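Local structure of beta-Ala-His dipeptidase (Homo sapiens, 3DLJ) at residues K32-I37 with A57-T62; S39-P44 with M176-S181; Q50-M55 with P87-I92; R139-N144 with Q458-N463; N224-V229 with S388-L393. The protein hydrolyses the peptide bond of Xaa-His dipeptides, above all carnosine and anserine, as a secreted two-zinc metallopeptidase of the M20 family. One frame throughout, in Å; residues are numbered along the deposited sequence.

From the N terminus, helix 24-35 turns back onto helix 46-65 in interaction 1, closing a short, mostly helical loop. The linker between these helices, residues 39-44, then meets residues 176-181 in interaction 2; this pairing crosses interaction 1 and closes a much longer loop. Interaction 3 falls within that loop, setting helix 46-65 against the lead-in to strand 91-96, and it also crosses interaction 1. Interaction 4 brings the start of helix 141-160 to strand 461-463 over some 310 residues, crosses interaction 2 and shares one zinc ion with it. Interaction 5, enclosed within the span of interaction 4, pairs strands 216-232 and 384-397 in a separate sheet.

Interaction 1 (K32-I37 with A57-T62); sequences KEWVAI and AVAADT
The indole of Trp-34 reaches from helix 24-35 to Val-58, Ala-59 and, a turn further on, Thr-62 of helix 46-65. Its NE1 comes 3.5 Å from Val-58 CG1, and the two side chains run past each other in opposite directions. At the far end, CH2 lies 4.0 Å from Ala-59 CB, where a small methyl lets the helix come close. Thr-62 OG1 meets the ring edge near its plane, 3.6 Å from CZ2. Beside the tryptophan, Ile-37 CD1 and Val-58 CG2 approach tip to tip at 4.0 Å, so the valine splits its branches between two partners. Here the end of helix 24-35 and Ile-37, in the loop just after it, pack on helix 46-65, one large aromatic set against small and beta-branched side chains. With CG opposite the carbonyl carbon (chi1 -77°), the Trp-34 ring extends across the gap between the helices. Thr-62 is steadied within its own helix: OG1 donates to Val-58 O at 3.0 Å, and that oxygen also accepts from Thr-62 N on the other face of its plane. Further out, Met-55 and, from helix 141-160, Leu-149 and Ile-152 also touch the indole, while Lys-145 NZ binds Trp-34 O.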
# COMPACT_ATOMS: atom_id res chain seq x y z
N LYS A 32 -16.36 -5.29 10.48
CA LYS A 32 -16.17 -4.99 11.90
C LYS A 32 -15.48 -6.16 12.64
O LYS A 32 -14.53 -5.94 13.41
CB LYS A 32 -17.53 -4.67 12.55
CG LYS A 32 -17.46 -4.27 14.04
CD LYS A 32 -18.81 -3.70 14.51
CE LYS A 32 -18.64 -2.77 15.73
NZ LYS A 32 -18.68 -3.53 17.01
N GLU A 33 -15.93 -7.38 12.36
CA GLU A 33 -15.34 -8.60 12.93
C GLU A 33 -13.94 -8.87 12.42
O GLU A 33 -13.09 -9.32 13.19
CB GLU A 33 -16.22 -9.81 12.66
CG GLU A 33 -17.53 -9.81 13.42
CD GLU A 33 -18.54 -10.80 12.87
OE1 GLU A 33 -19.70 -10.75 13.33
OE2 GLU A 33 -18.20 -11.62 11.97
N TRP A 34 -13.67 -8.62 11.14
CA TRP A 34 -12.30 -8.84 10.63
C TRP A 34 -11.31 -7.79 11.16
O TRP A 34 -10.19 -8.13 11.47
CB TRP A 34 -12.26 -8.95 9.09
CG TRP A 34 -12.72 -10.27 8.54
CD1 TRP A 34 -13.64 -11.12 9.10
CD2 TRP A 34 -12.34 -10.87 7.28
NE1 TRP A 34 -13.83 -12.21 8.28
CE2 TRP A 34 -13.05 -12.09 7.17
CE3 TRP A 34 -11.46 -10.48 6.25
CZ2 TRP A 34 -12.90 -12.94 6.07
CZ3 TRP A 34 -11.31 -11.33 5.15
CH2 TRP A 34 -12.03 -12.55 5.07
N VAL A 35 -11.75 -6.54 11.27
CA VAL A 35 -10.96 -5.43 11.81
C VAL A 35 -10.58 -5.63 13.30
O VAL A 35 -9.50 -5.22 13.73
CB VAL A 35 -11.73 -4.06 11.58
CG1 VAL A 35 -11.24 -2.98 12.57
CG2 VAL A 35 -11.58 -3.59 10.12
N ALA A 36 -11.48 -6.25 14.06
CA ALA A 36 -11.26 -6.54 15.47
C ALA A 36 -10.18 -7.62 15.73
O ALA A 36 -9.70 -7.76 16.85
CB ALA A 36 -12.59 -6.92 16.13
N ILE A 37 -9.80 -8.36 14.69
CA ILE A 37 -8.68 -9.29 14.78
C ILE A 37 -7.41 -8.47 14.55
O ILE A 37 -7.17 -7.97 13.47
CB ILE A 37 -8.80 -10.44 13.77
CG1 ILE A 37 -10.17 -11.16 13.95
CG2 ILE A 37 -7.62 -11.43 13.95
CD1 ILE A 37 -10.50 -12.20 12.91
N ALA A 57 -6.70 -17.96 9.32
CA ALA A 57 -7.62 -19.09 9.55
C ALA A 57 -9.09 -18.72 9.35
O ALA A 57 -9.87 -19.50 8.77
CB ALA A 57 -7.38 -19.67 10.95
N VAL A 58 -9.47 -17.53 9.80
CA VAL A 58 -10.83 -17.01 9.60
C VAL A 58 -11.16 -16.80 8.11
O VAL A 58 -12.26 -17.16 7.64
CB VAL A 58 -11.05 -15.70 10.41
CG1 VAL A 58 -12.35 -14.96 9.96
CG2 VAL A 58 -11.10 -16.00 11.91
N ALA A 59 -10.20 -16.23 7.37
CA ALA A 59 -10.27 -16.09 5.91
C ALA A 59 -10.29 -17.43 5.15
O ALA A 59 -11.06 -17.59 4.20
CB ALA A 59 -9.11 -15.21 5.41
N ALA A 60 -9.46 -18.39 5.56
CA ALA A 60 -9.46 -19.73 4.94
C ALA A 60 -10.81 -20.38 5.10
O ALA A 60 -11.31 -21.02 4.17
CB ALA A 60 -8.41 -20.62 5.57
N ASP A 61 -11.42 -20.20 6.28
CA ASP A 61 -12.74 -20.78 6.56
C ASP A 61 -13.83 -20.10 5.76
O ASP A 61 -14.74 -20.75 5.26
CB ASP A 61 -13.10 -20.80 8.05
CG ASP A 61 -14.45 -21.46 8.30
OD1 ASP A 61 -14.64 -22.62 7.83
OD2 ASP A 61 -15.33 -20.82 8.93
N THR A 62 -13.72 -18.78 5.64
CA THR A 62 -14.66 -18.00 4.84
C THR A 62 -14.70 -18.46 3.38
O THR A 62 -15.78 -18.61 2.82
CB THR A 62 -14.34 -16.49 4.91
OG1 THR A 62 -14.64 -16.04 6.22
CG2 THR A 62 -15.19 -15.68 3.91

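Interaction 2 (S39-P44 with M176-S181); sequences SDSVQP and MEEAGS. With ZN (zinc ion), chain C.
Ser-41 sets its side chain against the turn that carries the zinc ligand Glu-178 and Glu-177, probably the proton acceptor, of this two-zinc M20 peptidase. Its CB lies 4.0 Å from Met-176 SD, brought round by the bent methionine chain. One bond further, OG meets Glu-178 CB at 3.6 Å and, more loosely, Ala-179 CB. The hydroxyl is poised there because chi1 of 62° places it between the backbone N and the carbonyl carbon; its polar partner is OD2 of Asp-112, probably an active-site residue. The same OD2 accepts from Glu-178 N, so Asp-112 ties both segments together. A serine suits this place, being small enough for a tight turn and polar enough to bind that carboxylate. Val-42 follows with CG2 against Glu-178 O at 3.4 Å. Its own loop is shaped by Asp-40, whose OD1 takes Val-42 N in an Asx turn and also accepts from Gln-43 N. The turn opposite is held by Met-176 O, accepting from Ala-179 N and Ser-181 N. Glu-178 bends at chi2 away from the serine; OE2 accepts from Gln-114 NE2, and OE1 binds, at 2.1 Å, the zinc ion shared with Asp-143 and His-456.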
# COMPACT_ATOMS: atom_id res chain seq x y z
N SER A 39 -4.41 -8.14 13.52
CA SER A 39 -3.47 -8.89 12.67
C SER A 39 -2.21 -8.09 12.30
O SER A 39 -1.80 -8.00 11.14
CB SER A 39 -4.18 -9.42 11.43
OG SER A 39 -4.93 -8.39 10.80
N ASP A 40 -1.58 -7.55 13.33
CA ASP A 40 -0.43 -6.64 13.18
C ASP A 40 0.84 -7.46 12.87
O ASP A 40 1.32 -8.23 13.72
CB ASP A 40 -0.35 -5.84 14.48
CG ASP A 40 0.82 -4.86 14.54
OD1 ASP A 40 1.80 -5.02 13.80
OD2 ASP A 40 0.74 -3.94 15.39
N SER A 41 1.36 -7.33 11.64
CA SER A 41 2.55 -8.08 11.19
C SER A 41 3.88 -7.38 11.48
O SER A 41 4.94 -7.99 11.30
CB SER A 41 2.47 -8.34 9.70
OG SER A 41 2.46 -7.11 8.97
N VAL A 42 3.83 -6.12 11.89
CA VAL A 42 5.01 -5.27 11.95
C VAL A 42 5.68 -5.39 13.34
O VAL A 42 6.90 -5.34 13.44
CB VAL A 42 4.67 -3.78 11.54
CG1 VAL A 42 5.81 -2.81 11.87
CG2 VAL A 42 4.32 -3.69 10.07
N GLN A 43 4.87 -5.55 14.39
CA GLN A 43 5.36 -5.77 15.74
C GLN A 43 5.79 -7.23 15.94
O GLN A 43 5.00 -8.16 15.74
CB GLN A 43 4.34 -5.32 16.81
CG GLN A 43 4.02 -3.79 16.77
CD GLN A 43 3.17 -3.30 17.96
OE1 GLN A 43 3.66 -3.22 19.11
NE2 GLN A 43 1.90 -2.99 17.69
N PRO A 44 7.07 -7.43 16.33
CA PRO A 44 7.62 -8.75 16.63
C PRO A 44 7.20 -9.19 18.03
O PRO A 44 8.05 -9.41 18.91
CB PRO A 44 9.14 -8.52 16.58
CG PRO A 44 9.31 -7.05 16.98
CD PRO A 44 8.07 -6.34 16.53
N MET A 176 1.66 -10.90 5.41
CA MET A 176 2.93 -10.18 5.68
C MET A 176 3.23 -9.00 4.76
O MET A 176 4.40 -8.65 4.58
CB MET A 176 4.13 -11.16 5.67
CG MET A 176 4.13 -12.21 6.76
SD MET A 176 4.40 -11.56 8.43
CE MET A 176 6.14 -11.11 8.31
N GLU A 177 2.21 -8.40 4.16
CA GLU A 177 2.43 -7.33 3.17
C GLU A 177 3.06 -6.08 3.77
O GLU A 177 3.92 -5.45 3.15
CB GLU A 177 1.12 -6.98 2.47
CG GLU A 177 1.25 -6.12 1.21
CD GLU A 177 1.33 -4.63 1.52
OE1 GLU A 177 1.84 -3.89 0.66
OE2 GLU A 177 0.92 -4.21 2.63
N GLU A 178 2.61 -5.72 4.98
CA GLU A 178 3.13 -4.56 5.71
C GLU A 178 4.55 -4.78 6.28
O GLU A 178 5.16 -3.84 6.80
CB GLU A 178 2.18 -4.17 6.84
CG GLU A 178 0.75 -3.93 6.40
CD GLU A 178 0.59 -2.66 5.58
OE1 GLU A 178 -0.56 -2.37 5.21
OE2 GLU A 178 1.59 -1.94 5.33
N ALA A 179 5.04 -6.00 6.19
CA ALA A 179 6.38 -6.34 6.61
C ALA A 179 7.17 -7.00 5.46
O ALA A 179 7.82 -8.02 5.66
CB ALA A 179 6.32 -7.24 7.84
N GLY A 180 7.09 -6.42 4.26
CA GLY A 180 7.91 -6.84 3.12
C GLY A 180 7.57 -8.16 2.42
O GLY A 180 8.40 -8.71 1.68
N SER A 181 6.35 -8.67 2.64
CA SER A 181 5.89 -9.94 2.03
C SER A 181 6.89 -11.10 2.18
O SER A 181 7.16 -11.83 1.22
CB SER A 181 5.50 -9.72 0.56
OG SER A 181 4.50 -8.72 0.46
ZN ZN C . -0.37 -0.87 3.80

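Interaction 3 (Q50-M55 with P87-I92); sequences QELFRM and PIPPVI
The Phe-53 ring lies on a proline-rich segment, one face resting on Pro-89. Pro-89 CA stands 3.9 Å from the ring centroid, 20° off the normal, a CH-pi contact made by a polarised C-H. Pro-87 O lies at the ring edge in its plane. Around the rim, Pro-87 CB meets CZ at 3.6 Å and Pro-90 CD meets CE2 at 3.7 Å, both approaching obliquely. The backbone takes part too, since Ile-88 O comes to 3.1 Å of CZ. Prolines suit such a partner: their rigid rings fix the C-H groups, and the extended backbone they impose lays successive residues along the phenyl group. The ring reaches them with CG turned to chi1 -91°, away from the usual staggered value. A serine here would probably leave Pro-89 CA without its ring and open a gap between the helix and Pro-87 and Pro-90.

One residue earlier, Leu-52 packs on the other part of Pro-89, its CG 3.7 Å from the proline CG. With its CG opposite the backbone N (chi1 -174°), the branched end is directed across the proline ring. Pro-89 thus meets two consecutive side chains of the helix, Leu-52 at its ring carbons and Phe-53 at its CA.

Leu-52 also touches Ser-41 in the linker that precedes helix 46-65, while Arg-49 of that helix binds Pro-87 O. The proline-rich segment leads into strand 91-96, which lies between strands 69-73 and 168-174 in the mixed sheet; further along the helix, Ala-59, Ala-60 and Leu-63 rest on Ile-92.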
# COMPACT_ATOMS: atom_id res chain seq x y z
N GLN A 50 0.16 -14.16 16.74
CA GLN A 50 -0.90 -15.18 16.94
C GLN A 50 -2.25 -14.72 16.30
O GLN A 50 -2.95 -15.50 15.66
CB GLN A 50 -1.08 -15.48 18.43
CG GLN A 50 -1.67 -16.86 18.75
N GLU A 51 -2.58 -13.44 16.51
CA GLU A 51 -3.79 -12.82 15.95
C GLU A 51 -3.75 -12.76 14.43
O GLU A 51 -4.76 -12.82 13.75
CB GLU A 51 -3.96 -11.41 16.52
CG GLU A 51 -4.58 -11.37 17.89
CD GLU A 51 -5.88 -12.14 17.93
OE1 GLU A 51 -6.91 -11.59 17.47
OE2 GLU A 51 -5.88 -13.29 18.42
N LEU A 52 -2.54 -12.68 13.89
CA LEU A 52 -2.35 -12.73 12.46
C LEU A 52 -2.64 -14.12 11.90
O LEU A 52 -3.23 -14.24 10.84
CB LEU A 52 -0.94 -12.25 12.13
CG LEU A 52 -0.48 -12.07 10.70
CD1 LEU A 52 -1.52 -11.40 9.75
CD2 LEU A 52 0.85 -11.31 10.75
N PHE A 53 -2.24 -15.17 12.63
CA PHE A 53 -2.52 -16.56 12.24
C PHE A 53 -4.01 -16.87 12.31
O PHE A 53 -4.53 -17.62 11.49
CB PHE A 53 -1.77 -17.55 13.15
CG PHE A 53 -0.39 -17.94 12.65
CD1 PHE A 53 0.68 -17.07 12.79
CD2 PHE A 53 -0.19 -19.18 12.05
CE1 PHE A 53 1.96 -17.44 12.33
CE2 PHE A 53 1.06 -19.56 11.60
CZ PHE A 53 2.14 -18.70 11.73
N ARG A 54 -4.69 -16.31 13.31
CA ARG A 54 -6.12 -16.50 13.48
C ARG A 54 -6.90 -15.85 12.33
O ARG A 54 -7.87 -16.41 11.85
CB ARG A 54 -6.61 -15.94 14.80
CG ARG A 54 -8.00 -16.43 15.13
CD ARG A 54 -8.38 -16.11 16.54
NE ARG A 54 -8.54 -14.67 16.70
CZ ARG A 54 -9.68 -14.02 16.53
NH1 ARG A 54 -9.69 -12.71 16.71
NH2 ARG A 54 -10.80 -14.65 16.16
N MET A 55 -6.43 -14.67 11.90
CA MET A 55 -6.94 -13.96 10.73
C MET A 55 -6.90 -14.80 9.46
O MET A 55 -7.90 -14.94 8.76
CB MET A 55 -6.15 -12.64 10.53
CG MET A 55 -6.70 -11.70 9.43
SD MET A 55 -8.30 -10.93 9.74
CE MET A 55 -9.47 -12.15 9.03
N PRO A 87 7.19 -17.28 13.56
CA PRO A 87 6.52 -17.96 12.44
C PRO A 87 5.87 -16.95 11.51
O PRO A 87 5.32 -15.96 11.98
CB PRO A 87 5.43 -18.79 13.13
CG PRO A 87 5.77 -18.80 14.56
CD PRO A 87 6.53 -17.56 14.85
N ILE A 88 5.96 -17.20 10.21
CA ILE A 88 5.22 -16.42 9.21
C ILE A 88 3.82 -17.03 9.08
O ILE A 88 3.69 -18.26 9.12
CB ILE A 88 5.94 -16.43 7.84
CG1 ILE A 88 7.35 -15.83 7.96
CG2 ILE A 88 5.17 -15.68 6.78
CD1 ILE A 88 8.34 -16.44 6.96
N PRO A 89 2.77 -16.17 9.00
CA PRO A 89 1.40 -16.61 8.71
C PRO A 89 1.28 -17.31 7.36
O PRO A 89 1.95 -16.91 6.40
CB PRO A 89 0.61 -15.29 8.69
CG PRO A 89 1.62 -14.24 8.48
CD PRO A 89 2.80 -14.72 9.27
N PRO A 90 0.40 -18.34 7.28
CA PRO A 90 0.25 -19.09 6.04
C PRO A 90 -0.26 -18.21 4.92
O PRO A 90 -0.86 -17.15 5.18
CB PRO A 90 -0.78 -20.19 6.39
CG PRO A 90 -1.52 -19.68 7.57
CD PRO A 90 -0.48 -18.87 8.35
N VAL A 91 0.03 -18.61 3.70
CA VAL A 91 -0.53 -17.92 2.56
C VAL A 91 -1.73 -18.76 2.11
O VAL A 91 -1.63 -19.98 1.98
CB VAL A 91 0.50 -17.72 1.43
CG1 VAL A 91 -0.21 -17.30 0.16
CG2 VAL A 91 1.53 -16.64 1.83
N ILE A 92 -2.87 -18.11 1.92
CA ILE A 92 -4.01 -18.79 1.35
C ILE A 92 -3.85 -18.83 -0.15
O ILE A 92 -3.64 -17.79 -0.79
CB ILE A 92 -5.34 -18.14 1.74
CG1 ILE A 92 -5.58 -18.34 3.24
CG2 ILE A 92 -6.51 -18.71 0.88
CD1 ILE A 92 -6.75 -17.57 3.76

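Interaction 4 (R139-N144 with Q458-N463); sequences RGATDN and QNEKIN. With ZN (zinc ion), chain D; ZN (zinc ion), chain C.
Both carboxylate oxygens of Glu-460 are gripped twice. OE1 takes Arg-139 NH2 at 2.9 Å, in a salt bridge that uses its anti lone pair and lies close to the guanidinium plane, and Gly-140 N at 3.0 Å, which comes from above the carboxylate plane. OE2 accepts from Thr-142 N at 3.0 Å, on its anti side but tilted out of the carboxylate plane, and from Asp-143 N at 2.9 Å, nearly along the C-O axis. Glutamate is long enough to do this: its chain is extended, with CG opposite the backbone N (chi1 -177°), and carries the buried carboxylate into the backbone amides at the start of helix 141-160. These N-H groups and the arginine would be expected to stabilise its negative charge. A glutamine in its place would probably leave Arg-139 without its countercharge and turn an N-H group toward amides that need an acceptor.

Arg-139 is fixed further by Gln-114 O and Pro-115 O. Nearby, Ile-462 CG2 packs on Ala-141 CB at 4.0 Å, and Thr-142 CB sits against Lys-461 O.

The peptide bond before Asn-144 is cis. Asp-143, whose N is held by Glu-460, bridges the two zinc ions, OD1 to one at 2.0 Å and OD2 to the other at 2.2 Å, and so Glu-460 acts in the second shell of the bridging aspartate characteristic of M20 dinuclear sites.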
# COMPACT_ATOMS: atom_id res chain seq x y z
N ARG A 139 -8.51 0.36 11.87
CA ARG A 139 -7.28 -0.08 11.22
C ARG A 139 -7.54 -1.27 10.28
O ARG A 139 -8.09 -2.30 10.69
CB ARG A 139 -6.19 -0.40 12.27
CG ARG A 139 -5.00 -1.14 11.71
CD ARG A 139 -4.23 -0.28 10.63
NE ARG A 139 -3.32 0.67 11.28
CZ ARG A 139 -3.33 1.99 11.13
NH1 ARG A 139 -2.44 2.71 11.79
NH2 ARG A 139 -4.20 2.61 10.31
N GLY A 140 -7.12 -1.13 9.02
CA GLY A 140 -7.38 -2.16 8.00
C GLY A 140 -8.68 -1.99 7.22
O GLY A 140 -8.99 -2.82 6.38
N ALA A 141 -9.45 -0.94 7.52
CA ALA A 141 -10.74 -0.71 6.84
C ALA A 141 -10.58 -0.57 5.34
O ALA A 141 -11.32 -1.19 4.58
CB ALA A 141 -11.48 0.51 7.42
N THR A 142 -9.63 0.26 4.92
CA THR A 142 -9.26 0.41 3.50
C THR A 142 -8.02 -0.46 3.14
O THR A 142 -7.93 -1.00 2.04
CB THR A 142 -9.02 1.90 3.12
OG1 THR A 142 -9.46 2.13 1.77
CG2 THR A 142 -7.55 2.29 3.22
N ASP A 143 -7.09 -0.62 4.08
CA ASP A 143 -5.79 -1.28 3.84
C ASP A 143 -5.53 -2.50 4.77
O ASP A 143 -4.89 -2.35 5.81
CB ASP A 143 -4.69 -0.22 4.02
CG ASP A 143 -3.30 -0.70 3.59
OD1 ASP A 143 -3.17 -1.76 2.94
OD2 ASP A 143 -2.33 0.03 3.91
N ASN A 144 -5.99 -3.71 4.43
CA ASN A 144 -6.67 -4.05 3.18
C ASN A 144 -7.91 -4.96 3.36
O ASN A 144 -8.26 -5.71 2.46
CB ASN A 144 -5.66 -4.73 2.25
CG ASN A 144 -6.11 -4.80 0.81
OD1 ASN A 144 -5.92 -5.82 0.14
ND2 ASN A 144 -6.70 -3.71 0.32
N GLN A 458 -3.47 7.47 11.70
CA GLN A 458 -4.52 7.52 12.70
C GLN A 458 -5.82 7.81 11.98
O GLN A 458 -5.83 8.57 11.01
CB GLN A 458 -4.29 8.66 13.71
CG GLN A 458 -2.86 8.82 14.18
CD GLN A 458 -2.11 9.86 13.38
OE1 GLN A 458 -2.22 9.93 12.16
NE2 GLN A 458 -1.35 10.70 14.08
N ASN A 459 -6.90 7.21 12.47
CA ASN A 459 -8.26 7.46 11.96
C ASN A 459 -8.44 7.05 10.49
O ASN A 459 -9.09 7.76 9.71
CB ASN A 459 -8.68 8.90 12.26
CG ASN A 459 -8.53 9.25 13.75
OD1 ASN A 459 -9.11 8.57 14.60
ND2 ASN A 459 -7.73 10.26 14.06
N GLU A 460 -7.84 5.92 10.13
CA GLU A 460 -8.13 5.20 8.89
C GLU A 460 -9.61 4.83 8.81
O GLU A 460 -10.20 4.45 9.80
CB GLU A 460 -7.30 3.90 8.83
CG GLU A 460 -7.51 3.15 7.52
CD GLU A 460 -6.81 1.83 7.43
OE1 GLU A 460 -5.89 1.54 8.26
OE2 GLU A 460 -7.15 1.09 6.48
N LYS A 461 -10.18 4.91 7.62
CA LYS A 461 -11.57 4.52 7.37
C LYS A 461 -11.67 3.98 5.95
O LYS A 461 -10.76 4.19 5.13
CB LYS A 461 -12.52 5.74 7.50
CG LYS A 461 -12.07 6.87 6.57
CD LYS A 461 -13.18 7.71 6.07
CE LYS A 461 -12.68 8.80 5.12
NZ LYS A 461 -12.83 8.39 3.70
N ILE A 462 -12.78 3.31 5.66
CA ILE A 462 -13.29 3.19 4.32
C ILE A 462 -14.71 3.73 4.37
O ILE A 462 -15.42 3.52 5.37
CB ILE A 462 -13.22 1.73 3.76
CG1 ILE A 462 -13.45 1.75 2.23
CG2 ILE A 462 -14.18 0.76 4.52
CD1 ILE A 462 -13.25 0.43 1.55
N ASN A 463 -15.13 4.47 3.33
CA ASN A 463 -16.53 4.87 3.23
C ASN A 463 -17.45 3.68 2.98
O ASN A 463 -17.14 2.81 2.17
CB ASN A 463 -16.75 5.93 2.12
CG ASN A 463 -15.90 7.17 2.33
OD1 ASN A 463 -15.46 7.46 3.43
ND2 ASN A 463 -15.67 7.92 1.26
ZN ZN D . -2.21 -2.86 1.64
ZN ZN C . -0.37 -0.87 3.80

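Interaction 5 (N224-V229 with S388-L393); sequences NSYFMV and SMTLGL
Backbone hydrogen bonds join strands 224-229 and 388-393 as antiparallel neighbours, their axes 4.6 Å apart and 176° between their directions. Asn-224 and Leu-393 exchange two N-H...O bonds, as do Met-228 and Ser-388. Between them the register slips by one residue at a beta bulge: Tyr-226 N donates to Leu-391 O at 2.9 Å, but Tyr-226 O accepts from Thr-390 N, also at 2.9 Å. Thr-390 OG1 adds a weak bond to that same oxygen. A water binds Met-228 O and Ser-388 OG at the end of the pair.

Weaker C-H...O contacts fill the non-hydrogen-bonded positions, such as Ser-225 CA to Leu-391 O at 3.1 Å. Gly-392 belongs here because a CB would run into Met-389 CE.

Aromatic contact is made on the face bearing Phe-227 and Met-389. Met-389 CG lies over the phenyl face, 3.9 Å from its centroid, and SD stands obliquely to the ring in a Met-aromatic contact. CG opposite the backbone N (chi1 -167°) carries the flexible methionine across the ring and puts SD 3.8 Å from Ser-225 CB.

Apolar packing on the other face sets Tyr-226 CB against Leu-391 CB at 3.8 Å. Beside the bulge, Met-228 SD meets Thr-390 CG2 at 3.9 Å, the side chains crossing at about a right angle.

This sheet probably belongs to the smaller alpha/beta (dimerisation or lid) domain of M20 peptidases. Strand 216-232 is flanked on its far side by strand 346-355, where the ring of Phe-351 meets that of Phe-227, their planes nearly parallel, and Ile-353 O binds Ser-225 OG. Helix 361-377 packs on the Phe-227 face through Val-364 and Val-368.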
# COMPACT_ATOMS: atom_id res chain seq x y z
N ASN A 224 10.67 2.97 -4.93
CA ASN A 224 11.09 3.54 -3.66
C ASN A 224 12.52 3.17 -3.27
O ASN A 224 13.03 2.12 -3.65
CB ASN A 224 10.11 3.22 -2.51
CG ASN A 224 10.16 4.27 -1.39
OD1 ASN A 224 10.84 5.29 -1.52
ND2 ASN A 224 9.45 4.04 -0.31
N SER A 225 13.16 4.04 -2.51
CA SER A 225 14.42 3.71 -1.89
C SER A 225 14.40 4.22 -0.44
O SER A 225 14.27 5.42 -0.19
CB SER A 225 15.59 4.24 -2.72
OG SER A 225 15.42 5.63 -2.96
N TYR A 226 14.49 3.30 0.51
CA TYR A 226 14.44 3.63 1.91
C TYR A 226 15.87 3.64 2.49
O TYR A 226 16.60 2.66 2.37
CB TYR A 226 13.54 2.62 2.64
CG TYR A 226 12.91 3.21 3.89
CD1 TYR A 226 11.62 3.75 3.86
CD2 TYR A 226 13.63 3.28 5.10
CE1 TYR A 226 11.04 4.31 5.00
CE2 TYR A 226 13.07 3.83 6.23
CZ TYR A 226 11.79 4.35 6.18
OH TYR A 226 11.28 4.86 7.33
N PHE A 227 16.24 4.77 3.09
CA PHE A 227 17.57 4.94 3.67
C PHE A 227 17.52 5.04 5.19
O PHE A 227 16.59 5.59 5.77
CB PHE A 227 18.28 6.18 3.07
CG PHE A 227 18.64 6.03 1.61
CD1 PHE A 227 17.72 6.35 0.62
CD2 PHE A 227 19.89 5.55 1.24
CE1 PHE A 227 18.04 6.19 -0.72
CE2 PHE A 227 20.21 5.39 -0.11
CZ PHE A 227 19.28 5.71 -1.08
N MET A 228 18.51 4.43 5.82
CA MET A 228 18.75 4.57 7.23
C MET A 228 20.12 5.18 7.36
O MET A 228 21.06 4.71 6.73
CB MET A 228 18.70 3.20 7.89
CG MET A 228 17.30 2.56 7.80
SD MET A 228 17.21 1.17 8.94
CE MET A 228 15.53 0.69 8.65
N VAL A 229 20.24 6.23 8.17
CA VAL A 229 21.51 6.89 8.38
C VAL A 229 21.84 6.86 9.86
O VAL A 229 21.29 7.63 10.65
CB VAL A 229 21.49 8.38 7.91
CG1 VAL A 229 22.89 9.06 8.06
CG2 VAL A 229 20.99 8.50 6.48
N SER A 388 22.68 2.98 5.02
CA SER A 388 22.23 1.78 4.35
C SER A 388 20.89 1.95 3.66
O SER A 388 19.93 2.46 4.23
CB SER A 388 22.28 0.54 5.26
OG SER A 388 21.35 0.61 6.30
N MET A 389 20.85 1.55 2.39
CA MET A 389 19.60 1.49 1.66
C MET A 389 18.99 0.11 1.88
O MET A 389 19.52 -0.90 1.43
CB MET A 389 19.79 1.78 0.18
CG MET A 389 18.47 2.04 -0.53
SD MET A 389 18.67 2.11 -2.30
CE MET A 389 18.88 0.36 -2.66
N THR A 390 17.89 0.09 2.61
CA THR A 390 17.34 -1.14 3.13
C THR A 390 16.30 -1.67 2.17
O THR A 390 15.98 -2.85 2.19
CB THR A 390 16.77 -0.94 4.57
OG1 THR A 390 16.01 0.28 4.62
CG2 THR A 390 17.92 -0.81 5.60
N LEU A 391 15.81 -0.80 1.30
CA LEU A 391 14.73 -1.15 0.39
C LEU A 391 14.90 -0.34 -0.89
O LEU A 391 15.14 0.87 -0.83
CB LEU A 391 13.41 -0.84 1.08
CG LEU A 391 12.07 -0.67 0.39
CD1 LEU A 391 11.81 -1.87 -0.44
CD2 LEU A 391 11.03 -0.57 1.49
N GLY A 392 14.79 -1.02 -2.04
CA GLY A 392 15.02 -0.41 -3.34
C GLY A 392 14.21 -1.07 -4.43
O GLY A 392 14.52 -2.16 -4.89
N LEU A 393 13.13 -0.42 -4.84
CA LEU A 393 12.22 -1.01 -5.81
C LEU A 393 12.03 -0.10 -7.00
O LEU A 393 11.88 1.12 -6.85
CB LEU A 393 10.86 -1.32 -5.17
CG LEU A 393 10.85 -2.05 -3.82
CD1 LEU A 393 9.43 -2.26 -3.36
CD2 LEU A 393 11.61 -3.41 -3.79
O HOH W 1 22.55 2.31 8.26